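Local coordinates for RagB/SusD family nutrient uptake outer membrane protein (Bacteroides thetaiotaomicron, PDB 7KV2), which probably binds beta-glucans at the cell surface as a SusD-family outer membrane protein, helping this gut bacterium take up the polysaccharide, at residues N201-R206 and G213-A218. Numbering follows the deposited sequence. Where two conformers were deposited one is given.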
loop_
_atom_site.group_PDB
_atom_site.type_symbol
_atom_site.label_atom_id
_atom_site.label_comp_id
_atom_site.label_asym_id
_atom_site.label_seq_id
_atom_site.Cartn_x
_atom_site.Cartn_y
_atom_site.Cartn_z
ATOM N N ASN A 201 -25.134 -2.733 6.547
ATOM C CA ASN A 201 -25.591 -3.687 5.504
ATOM C C ASN A 201 -26.046 -2.940 4.239
ATOM O O ASN A 201 -27.127 -3.281 3.672
ATOM C CB ASN A 201 -26.705 -4.583 6.047
ATOM C CG ASN A 201 -26.970 -5.750 5.136
ATOM O OD1 ASN A 201 -26.073 -6.199 4.424
ATOM N ND2 ASN A 201 -28.196 -6.237 5.144
ATOM N N VAL A 202 -25.260 -1.972 3.775
ATOM C CA VAL A 202 -25.598 -1.103 2.609
ATOM C C VAL A 202 -24.503 -1.171 1.530
ATOM O O VAL A 202 -24.727 -0.676 0.440
ATOM C CB VAL A 202 -25.826 0.341 3.088
ATOM C CG1 VAL A 202 -24.603 0.941 3.778
ATOM C CG2 VAL A 202 -26.318 1.227 1.960
ATOM N N LEU A 203 -23.325 -1.715 1.823
ATOM C CA LEU A 203 -22.209 -1.703 0.839
ATOM C C LEU A 203 -22.353 -2.891 -0.099
ATOM O O LEU A 203 -22.580 -4.012 0.327
ATOM C CB LEU A 203 -20.892 -1.789 1.601
ATOM C CG LEU A 203 -20.516 -0.533 2.369
ATOM C CD1 LEU A 203 -19.250 -0.724 3.182
ATOM C CD2 LEU A 203 -20.388 0.676 1.454
ATOM N N PRO A 204 -22.114 -2.720 -1.408
ATOM C CA PRO A 204 -22.091 -3.881 -2.293
ATOM C C PRO A 204 -20.821 -4.716 -2.062
ATOM O O PRO A 204 -19.808 -4.153 -1.589
ATOM C CB PRO A 204 -22.172 -3.228 -3.664
ATOM C CG PRO A 204 -21.448 -1.890 -3.475
ATOM C CD PRO A 204 -21.796 -1.451 -2.070
ATOM N N MET A 205 -20.875 -5.990 -2.440
ATOM C CA MET A 205 -19.709 -6.911 -2.366
ATOM C C MET A 205 -18.645 -6.459 -3.380
ATOM O O MET A 205 -17.442 -6.484 -3.027
ATOM C CB MET A 205 -20.136 -8.358 -2.614
ATOM C CG MET A 205 -19.024 -9.370 -2.454
ATOM S SD MET A 205 -18.204 -9.364 -0.862
ATOM C CE MET A 205 -19.168 -10.544 0.071
ATOM N N ARG A 206 -19.067 -6.014 -4.566
ATOM C CA ARG A 206 -18.157 -5.528 -5.643
ATOM C C ARG A 206 -18.818 -4.340 -6.334
ATOM O O ARG A 206 -20.037 -4.370 -6.545
ATOM C CB ARG A 206 -17.865 -6.631 -6.658
ATOM C CG ARG A 206 -16.729 -6.337 -7.619
ATOM C CD ARG A 206 -16.384 -7.428 -8.615
ATOM N NE ARG A 206 -15.408 -6.800 -9.498
ATOM C CZ ARG A 206 -14.109 -7.040 -9.511
ATOM N NH1 ARG A 206 -13.588 -8.090 -8.885
ATOM N NH2 ARG A 206 -13.350 -6.279 -10.287
ATOM N N GLY A 213 -13.424 2.071 -7.110
ATOM C CA GLY A 213 -12.732 3.001 -6.197
ATOM C C GLY A 213 -13.585 3.296 -4.976
ATOM O O GLY A 213 -13.033 3.752 -3.975
ATOM N N ARG A 214 -14.914 3.104 -5.057
ATOM C CA ARG A 214 -15.822 3.354 -3.907
ATOM C C ARG A 214 -15.602 2.228 -2.892
ATOM O O ARG A 214 -15.243 1.113 -3.301
ATOM C CB ARG A 214 -17.299 3.439 -4.311
ATOM C CG ARG A 214 -17.661 4.610 -5.224
ATOM C CD ARG A 214 -17.807 5.954 -4.518
ATOM N NE ARG A 214 -18.509 6.947 -5.330
ATOM C CZ ARG A 214 -19.177 7.978 -4.831
ATOM N NH1 ARG A 214 -19.216 8.183 -3.530
ATOM N NH2 ARG A 214 -19.830 8.789 -5.631
ATOM N N VAL A 215 -15.804 2.517 -1.611
ATOM C CA VAL A 215 -15.813 1.487 -0.554
ATOM C C VAL A 215 -16.827 0.400 -0.928
ATOM O O VAL A 215 -17.944 0.737 -1.395
ATOM C CB VAL A 215 -16.134 2.140 0.800
ATOM C CG1 VAL A 215 -16.314 1.111 1.892
ATOM C CG2 VAL A 215 -15.044 3.136 1.170
ATOM N N THR A 216 -16.436 -0.844 -0.700
ATOM C CA THR A 216 -17.248 -2.058 -0.859
ATOM C C THR A 216 -17.147 -2.885 0.424
ATOM O O THR A 216 -16.195 -2.671 1.217
ATOM C CB THR A 216 -16.775 -2.888 -2.049
ATOM O OG1 THR A 216 -15.482 -3.387 -1.670
ATOM C CG2 THR A 216 -16.750 -2.062 -3.313
ATOM N N LEU A 217 -18.089 -3.824 0.594
ATOM C CA LEU A 217 -18.050 -4.780 1.712
ATOM C C LEU A 217 -16.720 -5.541 1.655
ATOM O O LEU A 217 -16.129 -5.730 2.695
ATOM C CB LEU A 217 -19.253 -5.724 1.660
ATOM C CG LEU A 217 -19.389 -6.642 2.881
ATOM C CD1 LEU A 217 -19.554 -5.854 4.162
ATOM C CD2 LEU A 217 -20.550 -7.604 2.690
ATOM N N ALA A 218 -16.271 -5.997 0.476
ATOM C CA ALA A 218 -15.042 -6.820 0.386
ATOM C C ALA A 218 -13.850 -5.985 0.851
ATOM O O ALA A 218 -12.970 -6.551 1.548
ATOM C CB ALA A 218 -14.838 -7.359 -1.001
#
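Pro204 O accepts the one hydrogen bond between the two segments, from Leu217 N (2.8 Å, N-H...O angle 162°), with the donor tilted 30° from the carbonyl plane. Leu217 opens helix 217-231, so its N-H has no carbonyl of an earlier turn to bind, and the loop supplies one. Thr216 is the N-cap: OG1 sits between the backbone N and the carbonyl carbon (chi1 68°), which turns it to the N-H of Met219, while CB lies 3.3 Å from Pro204 O.

Apolar contacts flank that bond on either side. Leu203 reaches CD1 to CG1 of Val215 (3.7 Å), its CB resting over Leu217 N; branched aliphatic groups fill this patch, which Ala145, Ala149 and Val220 continue. Farther along, the bent chain of Met205 curls back, bringing SD to 3.9 Å from CB of Ala218 and CE to 4.2 Å from CD2 of Leu217. A small alanine lets the loop come close: its CB packs 3.4 Å from Met205 O, and that oxygen accepts a hydrogen bond from sodium-site residue Tyr253.

The loop thus connects helix 183-200 to helix 217-231 and caps the latter's N-terminus, in the helical, TPR-related part of the SusD fold.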